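Local coordinates for 39 kDa initiator binding protein (Trichomonas vaginalis, PDB 1PP7) that recognises the initiator element of core promoters in a primitive eukaryote, here through its DNA-binding domain bound to the ferredoxin initiator, at residues C[86-94]-C[104-112]; C[17-25]-C[35-43]. All coordinates share one frame; numbering follows the deposited sequence.

Interaction 1 (C[86-94]-C[104-112]); sequences NLRDLAFEQ and QWKRSGFTR. With nucleotides of chain B; nucleotides of chain A.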
loop_
_atom_site.group_PDB
_atom_site.type_symbol
_atom_site.label_atom_id
_atom_site.label_comp_id
_atom_site.label_asym_id
_atom_site.label_seq_id
_atom_site.Cartn_x
_atom_site.Cartn_y
_atom_site.Cartn_z
ATOM N N ASN C 86 6.416 -9.551 -1.177
ATOM C CA ASN C 86 5.437 -9.166 -2.183
ATOM C C ASN C 86 5.940 -8.029 -3.120
ATOM O O ASN C 86 5.655 -8.068 -4.356
ATOM C CB ASN C 86 4.119 -8.725 -1.520
ATOM C CG ASN C 86 3.317 -9.895 -0.922
ATOM O OD1 ASN C 86 3.584 -11.098 -1.192
ATOM N ND2 ASN C 86 2.337 -9.545 -0.110
ATOM N N LEU C 87 6.633 -7.019 -2.558
ATOM C CA LEU C 87 7.150 -5.923 -3.394
ATOM C C LEU C 87 8.175 -6.520 -4.404
ATOM O O LEU C 87 8.104 -6.262 -5.639
ATOM C CB LEU C 87 7.802 -4.816 -2.536
ATOM C CG LEU C 87 6.836 -4.152 -1.533
ATOM C CD1 LEU C 87 7.567 -3.137 -0.796
ATOM C CD2 LEU C 87 5.694 -3.500 -2.191
ATOM N N ARG C 88 9.083 -7.332 -3.862
ATOM C CA ARG C 88 10.092 -8.040 -4.620
ATOM C C ARG C 88 9.472 -8.876 -5.751
ATOM O O ARG C 88 9.747 -8.623 -6.936
ATOM C CB ARG C 88 10.936 -8.935 -3.666
ATOM C CG ARG C 88 11.520 -10.282 -4.252
ATOM C CD ARG C 88 13.037 -10.281 -4.232
ATOM N NE ARG C 88 13.494 -8.920 -3.950
ATOM C CZ ARG C 88 14.719 -8.434 -4.191
ATOM N NH1 ARG C 88 15.663 -9.213 -4.749
ATOM N NH2 ARG C 88 14.994 -7.155 -3.860
ATOM N N ASP C 89 8.608 -9.824 -5.405
ATOM C CA ASP C 89 8.019 -10.721 -6.417
ATOM C C ASP C 89 7.040 -10.110 -7.373
ATOM O O ASP C 89 6.792 -10.665 -8.429
ATOM C CB ASP C 89 7.399 -11.953 -5.749
ATOM C CG ASP C 89 8.383 -12.652 -4.759
ATOM O OD1 ASP C 89 7.893 -13.455 -3.899
ATOM O OD2 ASP C 89 9.633 -12.404 -4.836
ATOM N N LEU C 90 6.478 -8.956 -7.032
ATOM C CA LEU C 90 5.547 -8.309 -7.953
ATOM C C LEU C 90 6.183 -7.177 -8.775
ATOM O O LEU C 90 5.491 -6.418 -9.460
ATOM C CB LEU C 90 4.275 -7.866 -7.208
ATOM C CG LEU C 90 3.533 -9.086 -6.604
ATOM C CD1 LEU C 90 2.282 -8.706 -5.920
ATOM C CD2 LEU C 90 3.206 -10.049 -7.722
ATOM N N ALA C 91 7.507 -7.065 -8.712
ATOM C CA ALA C 91 8.262 -6.104 -9.519
ATOM C C ALA C 91 8.089 -4.626 -9.203
ATOM O O ALA C 91 7.951 -3.766 -10.129
ATOM C CB ALA C 91 8.012 -6.375 -11.076
ATOM N N PHE C 92 8.049 -4.338 -7.903
ATOM C CA PHE C 92 8.013 -2.951 -7.444
ATOM C C PHE C 92 9.511 -2.638 -7.373
ATOM O O PHE C 92 10.341 -3.482 -7.071
ATOM C CB PHE C 92 7.317 -2.811 -6.103
ATOM C CG PHE C 92 5.826 -2.772 -6.224
ATOM C CD1 PHE C 92 5.142 -1.549 -6.226
ATOM C CD2 PHE C 92 5.104 -3.966 -6.449
ATOM C CE1 PHE C 92 3.770 -1.512 -6.457
ATOM C CE2 PHE C 92 3.748 -3.955 -6.676
ATOM C CZ PHE C 92 3.062 -2.731 -6.683
ATOM N N GLU C 93 9.866 -1.447 -7.772
ATOM C CA GLU C 93 11.247 -1.115 -7.777
ATOM C C GLU C 93 11.506 0.009 -6.795
ATOM O O GLU C 93 10.914 1.094 -6.878
ATOM C CB GLU C 93 11.630 -0.759 -9.201
ATOM C CG GLU C 93 12.891 0.086 -9.350
ATOM C CD GLU C 93 13.142 0.402 -10.839
ATOM O OE1 GLU C 93 12.144 0.402 -11.610
ATOM O OE2 GLU C 93 14.304 0.644 -11.231
ATOM N N GLN C 94 12.372 -0.283 -5.833
ATOM C CA GLN C 94 12.730 0.647 -4.797
ATOM C C GLN C 94 13.653 1.741 -5.357
ATOM O O GLN C 94 14.677 1.457 -6.007
ATOM C CB GLN C 94 13.432 -0.081 -3.659
ATOM C CG GLN C 94 13.558 0.839 -2.469
ATOM C CD GLN C 94 13.993 0.134 -1.238
ATOM O OE1 GLN C 94 13.854 -1.073 -1.144
ATOM N NE2 GLN C 94 14.521 0.882 -0.271
ATOM N N GLN C 104 10.785 4.785 -0.971
ATOM C CA GLN C 104 10.106 5.293 -2.176
ATOM C C GLN C 104 10.071 4.259 -3.232
ATOM O O GLN C 104 11.001 3.448 -3.321
ATOM C CB GLN C 104 10.818 6.500 -2.719
ATOM C CG GLN C 104 10.045 7.769 -2.522
ATOM C CD GLN C 104 10.888 8.961 -2.756
ATOM O OE1 GLN C 104 11.495 9.097 -3.832
ATOM N NE2 GLN C 104 10.953 9.855 -1.744
ATOM N N TRP C 105 9.025 4.316 -4.071
ATOM C CA TRP C 105 8.793 3.298 -5.093
ATOM C C TRP C 105 8.154 3.670 -6.402
ATOM O O TRP C 105 7.501 4.681 -6.494
ATOM C CB TRP C 105 7.886 2.190 -4.537
ATOM C CG TRP C 105 8.377 1.600 -3.298
ATOM C CD1 TRP C 105 8.367 2.176 -2.072
ATOM C CD2 TRP C 105 9.042 0.342 -3.151
ATOM N NE1 TRP C 105 8.984 1.382 -1.182
ATOM C CE2 TRP C 105 9.412 0.237 -1.803
ATOM C CE3 TRP C 105 9.356 -0.697 -4.022
ATOM C CZ2 TRP C 105 10.094 -0.880 -1.287
ATOM C CZ3 TRP C 105 10.034 -1.800 -3.527
ATOM C CH2 TRP C 105 10.399 -1.880 -2.165
ATOM N N LYS C 106 8.288 2.751 -7.378
ATOM C CA LYS C 106 7.681 2.843 -8.703
ATOM C C LYS C 106 7.549 1.420 -9.253
ATOM O O LYS C 106 8.203 0.501 -8.790
ATOM C CB LYS C 106 8.492 3.731 -9.659
ATOM C CG LYS C 106 9.290 3.009 -10.750
ATOM C CD LYS C 106 10.653 3.640 -10.921
ATOM C CE LYS C 106 11.197 3.560 -12.369
ATOM N NZ LYS C 106 11.483 2.208 -12.887
ATOM N N ARG C 107 6.692 1.224 -10.245
ATOM C CA ARG C 107 6.470 -0.111 -10.809
ATOM C C ARG C 107 5.830 0.206 -12.131
ATOM O O ARG C 107 4.934 1.046 -12.190
ATOM C CB ARG C 107 5.513 -0.911 -9.923
ATOM C CG ARG C 107 5.203 -2.306 -10.479
ATOM C CD ARG C 107 3.924 -2.899 -9.913
ATOM N NE ARG C 107 3.785 -4.330 -10.178
ATOM C CZ ARG C 107 2.647 -4.925 -10.577
ATOM N NH1 ARG C 107 1.522 -4.232 -10.786
ATOM N NH2 ARG C 107 2.621 -6.232 -10.727
ATOM N N SER C 108 6.256 -0.435 -13.205
ATOM C CA SER C 108 5.698 -0.059 -14.498
ATOM C C SER C 108 4.158 -0.244 -14.598
ATOM O O SER C 108 3.610 -1.271 -14.228
ATOM C CB SER C 108 6.473 -0.787 -15.623
ATOM O OG SER C 108 6.067 -2.144 -15.697
ATOM N N GLY C 109 3.471 0.789 -15.073
ATOM C CA GLY C 109 2.031 0.736 -15.204
ATOM C C GLY C 109 1.286 0.901 -13.878
ATOM O O GLY C 109 0.070 0.643 -13.785
ATOM N N PHE C 110 2.014 1.323 -12.848
ATOM C CA PHE C 110 1.421 1.517 -11.550
ATOM C C PHE C 110 1.500 3.047 -11.276
ATOM O O PHE C 110 2.547 3.609 -10.907
ATOM C CB PHE C 110 2.187 0.649 -10.538
ATOM C CG PHE C 110 1.583 0.639 -9.166
ATOM C CD1 PHE C 110 1.898 1.647 -8.235
ATOM C CD2 PHE C 110 0.638 -0.329 -8.815
ATOM C CE1 PHE C 110 1.272 1.685 -6.988
ATOM C CE2 PHE C 110 0.003 -0.288 -7.551
ATOM C CZ PHE C 110 0.323 0.719 -6.648
ATOM N N THR C 111 0.368 3.711 -11.451
ATOM C CA THR C 111 0.317 5.156 -11.306
ATOM C C THR C 111 -0.966 5.615 -10.658
ATOM O O THR C 111 -1.881 4.804 -10.400
ATOM C CB THR C 111 0.358 5.856 -12.697
ATOM O OG1 THR C 111 -0.879 5.625 -13.404
ATOM C CG2 THR C 111 1.432 5.293 -13.537
ATOM N N ARG C 112 -1.019 6.939 -10.460
ATOM C CA ARG C 112 -2.146 7.656 -9.880
ATOM C C ARG C 112 -3.422 7.084 -10.447
ATOM O O ARG C 112 -4.323 6.789 -9.691
ATOM C CB ARG C 112 -2.038 9.154 -10.199
ATOM C CG ARG C 112 -3.014 10.105 -9.464
ATOM C CD ARG C 112 -2.308 10.989 -8.426
ATOM N NE ARG C 112 -1.172 11.727 -8.986
ATOM C CZ ARG C 112 -0.397 12.551 -8.286
ATOM N NH1 ARG C 112 -0.622 12.745 -6.997
ATOM N NH2 ARG C 112 0.595 13.202 -8.878
ATOM P P DG B 4 14.519 -6.657 -0.584
ATOM O OP1 DG B 4 14.716 -5.818 -1.812
ATOM O OP2 DG B 4 13.160 -7.014 -0.133
ATOM O "O5'" DG B 4 15.342 -7.996 -0.790
ATOM C "C5'" DG B 4 16.762 -7.929 -0.862
ATOM C "C4'" DG B 4 17.361 -9.297 -0.653
ATOM O "O4'" DG B 4 17.303 -9.656 0.752
ATOM C "C3'" DG B 4 16.629 -10.402 -1.403
ATOM O "O3'" DG B 4 17.618 -11.297 -1.921
ATOM C "C2'" DG B 4 15.733 -11.007 -0.324
ATOM C "C1'" DG B 4 16.584 -10.851 0.933
ATOM N N9 DG B 4 15.905 -10.785 2.227
ATOM C C8 DG B 4 14.886 -9.930 2.640
ATOM N N7 DG B 4 14.500 -10.138 3.885
ATOM C C5 DG B 4 15.313 -11.186 4.315
ATOM C C6 DG B 4 15.366 -11.863 5.569
ATOM O O6 DG B 4 14.708 -11.639 6.586
ATOM N N1 DG B 4 16.320 -12.893 5.561
ATOM C C2 DG B 4 17.130 -13.219 4.477
ATOM N N2 DG B 4 17.999 -14.242 4.632
ATOM N N3 DG B 4 17.090 -12.585 3.312
ATOM C C4 DG B 4 16.176 -11.598 3.296
ATOM P P DC A 6 -0.639 -11.927 -5.059
ATOM O OP1 DC A 6 -1.353 -10.967 -4.146
ATOM O OP2 DC A 6 -0.438 -11.595 -6.515
ATOM O "O5'" DC A 6 0.775 -12.332 -4.407
ATOM C "C5'" DC A 6 1.056 -12.171 -2.999
ATOM C "C4'" DC A 6 0.284 -13.168 -2.162
ATOM O "O4'" DC A 6 0.643 -14.505 -2.568
ATOM C "C3'" DC A 6 0.531 -13.121 -0.648
ATOM O "O3'" DC A 6 -0.671 -12.965 0.081
ATOM C "C2'" DC A 6 1.127 -14.470 -0.284
ATOM C "C1'" DC A 6 0.699 -15.359 -1.430
ATOM N N1 DC A 6 1.651 -16.434 -1.742
ATOM C C2 DC A 6 1.760 -17.517 -0.868
ATOM O O2 DC A 6 1.103 -17.514 0.179
ATOM N N3 DC A 6 2.579 -18.530 -1.184
ATOM C C4 DC A 6 3.298 -18.485 -2.319
ATOM N N4 DC A 6 4.089 -19.512 -2.586
ATOM C C5 DC A 6 3.235 -17.382 -3.212
ATOM C C6 DC A 6 2.407 -16.386 -2.885
#

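Interaction 2 (C[17-25]-C[35-43]); sequences EIVAALKRK and PRKLHMLLT. With ZN (zinc ion), chain I; nucleotides of chain B.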
loop_
_atom_site.group_PDB
_atom_site.type_symbol
_atom_site.label_atom_id
_atom_site.label_comp_id
_atom_site.label_asym_id
_atom_site.label_seq_id
_atom_site.Cartn_x
_atom_site.Cartn_y
_atom_site.Cartn_z
ATOM N N GLU C 17 -15.225 -1.040 3.629
ATOM C CA GLU C 17 -14.934 -1.615 2.326
ATOM C C GLU C 17 -13.431 -1.928 2.138
ATOM O O GLU C 17 -13.042 -3.024 1.668
ATOM C CB GLU C 17 -15.388 -0.625 1.279
ATOM C CG GLU C 17 -15.219 -1.052 -0.134
ATOM C CD GLU C 17 -15.578 0.078 -1.089
ATOM O OE1 GLU C 17 -15.563 -0.172 -2.327
ATOM O OE2 GLU C 17 -15.871 1.220 -0.596
ATOM N N ILE C 18 -12.597 -0.949 2.492
ATOM C CA ILE C 18 -11.156 -1.088 2.379
ATOM C C ILE C 18 -10.655 -2.139 3.412
ATOM O O ILE C 18 -9.803 -2.977 3.114
ATOM C CB ILE C 18 -10.463 0.282 2.633
ATOM C CG1 ILE C 18 -11.116 1.392 1.792
ATOM C CG2 ILE C 18 -8.987 0.155 2.379
ATOM C CD1 ILE C 18 -10.720 1.431 0.325
ATOM N N VAL C 19 -11.188 -2.104 4.623
ATOM C CA VAL C 19 -10.757 -3.061 5.643
ATOM C C VAL C 19 -11.013 -4.451 5.136
ATOM O O VAL C 19 -10.164 -5.325 5.252
ATOM C CB VAL C 19 -11.512 -2.922 6.985
ATOM C CG1 VAL C 19 -11.058 -4.002 7.924
ATOM C CG2 VAL C 19 -11.255 -1.592 7.588
ATOM N N ALA C 20 -12.200 -4.640 4.576
ATOM C CA ALA C 20 -12.589 -5.916 4.016
ATOM C C ALA C 20 -11.756 -6.316 2.801
ATOM O O ALA C 20 -11.353 -7.472 2.714
ATOM C CB ALA C 20 -14.067 -5.909 3.644
ATOM N N ALA C 21 -11.497 -5.394 1.864
ATOM C CA ALA C 21 -10.715 -5.754 0.678
ATOM C C ALA C 21 -9.278 -6.105 1.073
ATOM O O ALA C 21 -8.577 -6.872 0.372
ATOM C CB ALA C 21 -10.703 -4.628 -0.275
ATOM N N LEU C 22 -8.829 -5.527 2.190
ATOM C CA LEU C 22 -7.493 -5.774 2.672
ATOM C C LEU C 22 -7.429 -7.119 3.336
ATOM O O LEU C 22 -6.441 -7.830 3.253
ATOM C CB LEU C 22 -7.101 -4.679 3.633
ATOM C CG LEU C 22 -6.657 -3.443 2.841
ATOM C CD1 LEU C 22 -6.536 -2.182 3.746
ATOM C CD2 LEU C 22 -5.356 -3.806 2.129
ATOM N N LYS C 23 -8.519 -7.493 3.966
ATOM C CA LYS C 23 -8.588 -8.764 4.677
ATOM C C LYS C 23 -8.800 -9.940 3.707
ATOM O O LYS C 23 -8.402 -11.075 3.967
ATOM C CB LYS C 23 -9.726 -8.690 5.721
ATOM C CG LYS C 23 -9.513 -9.512 6.991
ATOM C CD LYS C 23 -10.596 -9.199 8.040
ATOM C CE LYS C 23 -10.519 -7.752 8.553
ATOM N NZ LYS C 23 -11.501 -7.474 9.659
ATOM N N ARG C 24 -9.369 -9.648 2.558
ATOM C CA ARG C 24 -9.680 -10.701 1.617
ATOM C C ARG C 24 -8.489 -11.482 1.098
ATOM O O ARG C 24 -7.490 -10.888 0.689
ATOM C CB ARG C 24 -10.476 -10.103 0.476
ATOM C CG ARG C 24 -10.797 -11.031 -0.619
ATOM C CD ARG C 24 -11.414 -10.252 -1.765
ATOM N NE ARG C 24 -11.761 -11.197 -2.818
ATOM C CZ ARG C 24 -12.259 -10.898 -4.012
ATOM N NH1 ARG C 24 -12.499 -9.644 -4.382
ATOM N NH2 ARG C 24 -12.510 -11.895 -4.830
ATOM N N LYS C 25 -8.617 -12.817 1.113
ATOM C CA LYS C 25 -7.569 -13.732 0.634
ATOM C C LYS C 25 -7.229 -13.421 -0.825
ATOM O O LYS C 25 -8.099 -13.017 -1.588
ATOM C CB LYS C 25 -8.035 -15.210 0.780
ATOM C CG LYS C 25 -7.450 -16.237 -0.275
ATOM C CD LYS C 25 -6.821 -17.573 0.307
ATOM C CE LYS C 25 -5.563 -17.366 1.220
ATOM N NZ LYS C 25 -4.763 -18.629 1.413
ATOM N N PRO C 35 -1.101 -5.856 -5.639
ATOM C CA PRO C 35 -0.976 -4.597 -6.388
ATOM C C PRO C 35 -2.219 -3.736 -6.245
ATOM O O PRO C 35 -2.081 -2.538 -5.937
ATOM C CB PRO C 35 -0.800 -5.045 -7.852
ATOM C CG PRO C 35 -0.189 -6.385 -7.719
ATOM C CD PRO C 35 -0.936 -7.016 -6.541
ATOM N N ARG C 36 -3.415 -4.339 -6.465
ATOM C CA ARG C 36 -4.656 -3.582 -6.400
ATOM C C ARG C 36 -5.048 -3.260 -4.984
ATOM O O ARG C 36 -5.788 -2.289 -4.744
ATOM C CB ARG C 36 -5.785 -4.283 -7.123
ATOM C CG ARG C 36 -5.601 -4.296 -8.616
ATOM C CD ARG C 36 -6.903 -4.589 -9.250
ATOM N NE ARG C 36 -6.831 -4.872 -10.670
ATOM C CZ ARG C 36 -7.930 -5.121 -11.366
ATOM N NH1 ARG C 36 -9.100 -5.119 -10.695
ATOM N NH2 ARG C 36 -7.892 -5.307 -12.702
ATOM N N LYS C 37 -4.574 -4.059 -4.036
ATOM C CA LYS C 37 -4.815 -3.698 -2.653
ATOM C C LYS C 37 -3.927 -2.450 -2.384
ATOM O O LYS C 37 -4.407 -1.461 -1.828
ATOM C CB LYS C 37 -4.447 -4.834 -1.699
ATOM C CG LYS C 37 -5.392 -6.010 -1.878
ATOM C CD LYS C 37 -4.864 -7.267 -1.227
ATOM C CE LYS C 37 -6.006 -8.062 -0.634
ATOM N NZ LYS C 37 -5.627 -9.486 -0.253
ATOM N N LEU C 38 -2.661 -2.472 -2.804
ATOM C CA LEU C 38 -1.811 -1.308 -2.569
ATOM C C LEU C 38 -2.449 -0.131 -3.250
ATOM O O LEU C 38 -2.541 0.947 -2.665
ATOM C CB LEU C 38 -0.409 -1.472 -3.166
ATOM C CG LEU C 38 0.775 -1.314 -2.211
ATOM C CD1 LEU C 38 2.068 -1.109 -2.997
ATOM C CD2 LEU C 38 0.493 -0.177 -1.218
ATOM N N HIS C 39 -2.924 -0.363 -4.472
ATOM C CA HIS C 39 -3.488 0.693 -5.269
ATOM C C HIS C 39 -4.747 1.268 -4.679
ATOM O O HIS C 39 -4.912 2.507 -4.653
ATOM C CB HIS C 39 -3.701 0.244 -6.735
ATOM C CG HIS C 39 -3.674 1.374 -7.714
ATOM N ND1 HIS C 39 -4.817 2.045 -8.115
ATOM C CD2 HIS C 39 -2.630 2.050 -8.262
ATOM C CE1 HIS C 39 -4.479 3.084 -8.865
ATOM N NE2 HIS C 39 -3.157 3.112 -8.970
ATOM N N MET C 40 -5.654 0.419 -4.206
ATOM C CA MET C 40 -6.872 0.991 -3.600
ATOM C C MET C 40 -6.508 1.761 -2.347
ATOM O O MET C 40 -7.172 2.694 -2.025
ATOM C CB MET C 40 -7.851 -0.078 -3.174
ATOM C CG MET C 40 -8.382 -0.852 -4.320
ATOM S SD MET C 40 -9.475 -2.195 -3.745
ATOM C CE MET C 40 -8.601 -3.757 -4.318
ATOM N N LEU C 41 -5.459 1.340 -1.648
ATOM C CA LEU C 41 -5.064 1.959 -0.403
ATOM C C LEU C 41 -4.548 3.356 -0.681
ATOM O O LEU C 41 -4.967 4.310 -0.094
ATOM C CB LEU C 41 -3.951 1.145 0.251
ATOM C CG LEU C 41 -4.167 0.818 1.712
ATOM C CD1 LEU C 41 -2.864 0.904 2.483
ATOM C CD2 LEU C 41 -5.176 1.798 2.280
ATOM N N LEU C 42 -3.629 3.411 -1.628
ATOM C CA LEU C 42 -2.979 4.595 -2.123
ATOM C C LEU C 42 -4.063 5.568 -2.615
ATOM O O LEU C 42 -4.099 6.757 -2.227
ATOM C CB LEU C 42 -2.100 4.132 -3.258
ATOM C CG LEU C 42 -0.672 4.566 -3.512
ATOM C CD1 LEU C 42 -0.063 5.357 -2.402
ATOM C CD2 LEU C 42 0.092 3.326 -3.839
ATOM N N THR C 43 -4.967 5.054 -3.440
ATOM C CA THR C 43 -6.045 5.840 -3.980
ATOM C C THR C 43 -6.864 6.450 -2.850
ATOM O O THR C 43 -7.164 7.670 -2.844
ATOM C CB THR C 43 -6.958 4.988 -4.865
ATOM O OG1 THR C 43 -6.236 4.569 -6.038
ATOM C CG2 THR C 43 -8.182 5.808 -5.321
HETATM ZN ZN ZN I . -6.771 1.416 -8.241
ATOM P P DA B 11 -5.685 -22.404 6.462
ATOM O OP1 DA B 11 -6.064 -21.557 7.636
ATOM O OP2 DA B 11 -5.677 -23.896 6.581
ATOM O "O5'" DA B 11 -6.599 -22.031 5.210
ATOM C "C5'" DA B 11 -6.647 -20.681 4.750
ATOM C "C4'" DA B 11 -7.176 -20.616 3.341
ATOM O "O4'" DA B 11 -6.182 -21.038 2.379
ATOM C "C3'" DA B 11 -8.396 -21.496 3.086
ATOM O "O3'" DA B 11 -9.215 -20.811 2.154
ATOM C "C2'" DA B 11 -7.804 -22.688 2.366
ATOM C "C1'" DA B 11 -6.799 -21.962 1.508
ATOM N N9 DA B 11 -5.762 -22.793 0.930
ATOM C C8 DA B 11 -5.364 -24.049 1.313
ATOM N N7 DA B 11 -4.367 -24.526 0.598
ATOM C C5 DA B 11 -4.103 -23.518 -0.320
ATOM C C6 DA B 11 -3.155 -23.404 -1.326
ATOM N N6 DA B 11 -2.260 -24.349 -1.593
ATOM N N1 DA B 11 -3.145 -22.269 -2.057
ATOM C C2 DA B 11 -4.048 -21.311 -1.773
ATOM N N3 DA B 11 -4.992 -21.301 -0.842
ATOM C C4 DA B 11 -4.962 -22.448 -0.136
ATOM P P DA B 12 -10.757 -20.557 2.487
ATOM O OP1 DA B 12 -10.823 -19.624 3.653
ATOM O OP2 DA B 12 -11.407 -21.916 2.561
ATOM O "O5'" DA B 12 -11.262 -19.765 1.200
ATOM C "C5'" DA B 12 -10.735 -18.479 0.893
ATOM C "C4'" DA B 12 -10.407 -18.387 -0.580
ATOM O "O4'" DA B 12 -9.348 -19.318 -0.915
ATOM C "C3'" DA B 12 -11.575 -18.726 -1.495
ATOM O "O3'" DA B 12 -11.654 -17.785 -2.584
ATOM C "C2'" DA B 12 -11.260 -20.148 -1.938
ATOM C "C1'" DA B 12 -9.747 -20.177 -1.960
ATOM N N9 DA B 12 -9.138 -21.492 -1.718
ATOM C C8 DA B 12 -9.449 -22.393 -0.715
ATOM N N7 DA B 12 -8.698 -23.469 -0.721
ATOM C C5 DA B 12 -7.843 -23.282 -1.810
ATOM C C6 DA B 12 -6.769 -24.071 -2.343
ATOM N N6 DA B 12 -6.412 -25.254 -1.850
ATOM N N1 DA B 12 -6.082 -23.580 -3.411
ATOM C C2 DA B 12 -6.470 -22.384 -3.917
ATOM N N3 DA B 12 -7.473 -21.563 -3.511
ATOM C C4 DA B 12 -8.114 -22.072 -2.440
HETATM O O HOH W 1 -8.202 2.624 -6.881
#

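Interaction 1 (C[86-94]-C[104-112])
Arg107 lies across Phe92 and reaches the backbone at the end of helix 86-89. Its CG is anti to the backbone N (chi1 178°), and the chain stays extended as far as NE. Arg107 CB lies over one ring face near its margin, 3.8 Å from Phe92 CD1. CG passes beside Ala91 O. CD sits over the same face, off centre, 3.3 Å from Phe92 CZ, as a CH-pi contact. The guanidinium is nearly parallel to the ring (planes 6° apart). Arg107 NE donates to Leu90 O at 2.8 Å, and Arg107 NH2 reaches the same Leu90 O at 3.1 Å. This side-on grip fixes the guanidinium just past the helix, which ends in a Schellman motif with Ala91 at positive phi. NH2 also bonds Asp118 O. The edge of Phe92 meets the face of Phe110. Trp105 is held between Leu87 CD1 and Gln94 on opposite faces. Glu93 and Lys106 form the antiparallel hydrogen-bonded pair. Asn86, Arg88 and Gln94 reach DNA phosphates, Gln94 also bonding Gln96 O. The contact thus joins DNA-contacting helix 80-89 to the hairpin of strands 93-99 and 102-106; strand 65-67 touches Phe92 and Trp105, helix 34-45 Leu87 and Leu90.

Interaction 2 (C[17-25]-C[35-43])
Two antiparallel helices of the helix-turn-helix-class initiator-binding domain pack here, through Ile18, Ala21 and Leu22 on one side and Lys37, Met40 and Leu41 on the other. The short axes are 10.1 Å apart at closest approach and run at 161° to each other. The apolar part is ordinary van der Waals packing. Ile18 CG2 meets Leu41 CD2 at 4.2 Å, and the two side chains slant across one another. Leu22 CD1 approaches Leu41 CG, while Leu22 CD2 lies 4.1 Å from Lys37 CB. The Leu22 and Lys37 chains run antiparallel alongside one another. Ala21 CB faces Met40 SD at 4.4 Å. In helix 69-76, Met76 touches Leu22 and Lys37, and Val75 touches Leu41.

Lys37 carries the polar part. Its CG is anti to the carbonyl carbon (chi1 -67°), and the chain bends at chi3. This takes Lys37 CE to 3.0 Å from Ala21 O and puts NZ at the end of helix 17-23. There Lys37 NZ bonds Arg24 O at 2.5 Å, nearly in line with the C=O bond. Ser32 O is a second acceptor, so two backbone carbonyls hold the ammonium of this buried lysine and link the end of one helix to the loop before the next. Arg24 itself forms a salt bridge with Asp29. Beyond it, Lys25 NZ bonds O4' of DA11 of chain B, on the minor-groove side.

His39 does not touch helix 17-23; its ND1 binds a zinc ion. A water is a second ligand of the metal and donates to Thr43 OG1. That hydroxyl donates in turn to His39 O, from above the carbonyl plane, with Thr43 OG1 and His39 O 2.8 Å apart.

In the fold
Interaction 2 comes first along the chain and closes before interaction 1 opens. Both lie within the single initiator-binding domain, with centres about 16 Å apart. Interaction 2 pairs helices 16-23 and 34-45. Interaction 1 joins the end of helix 80-89 to the hairpin of strands 93-99 and 102-106, and Phe92 reaches Phe110 of strand 110-111. Helix 34-45 connects them. His39 meets Phe110 edge-to-face, and its NE2 lies 2.6 Å from Thr111 O, probably hydrogen-bonded. Leu90 also packs on Pro35. Residues of interaction 1 therefore probably help to position the zinc-binding histidine. Each contact also carries residues that reach the DNA: Lys25 in interaction 2, and Asn86, Arg88 and Gln94 in interaction 1.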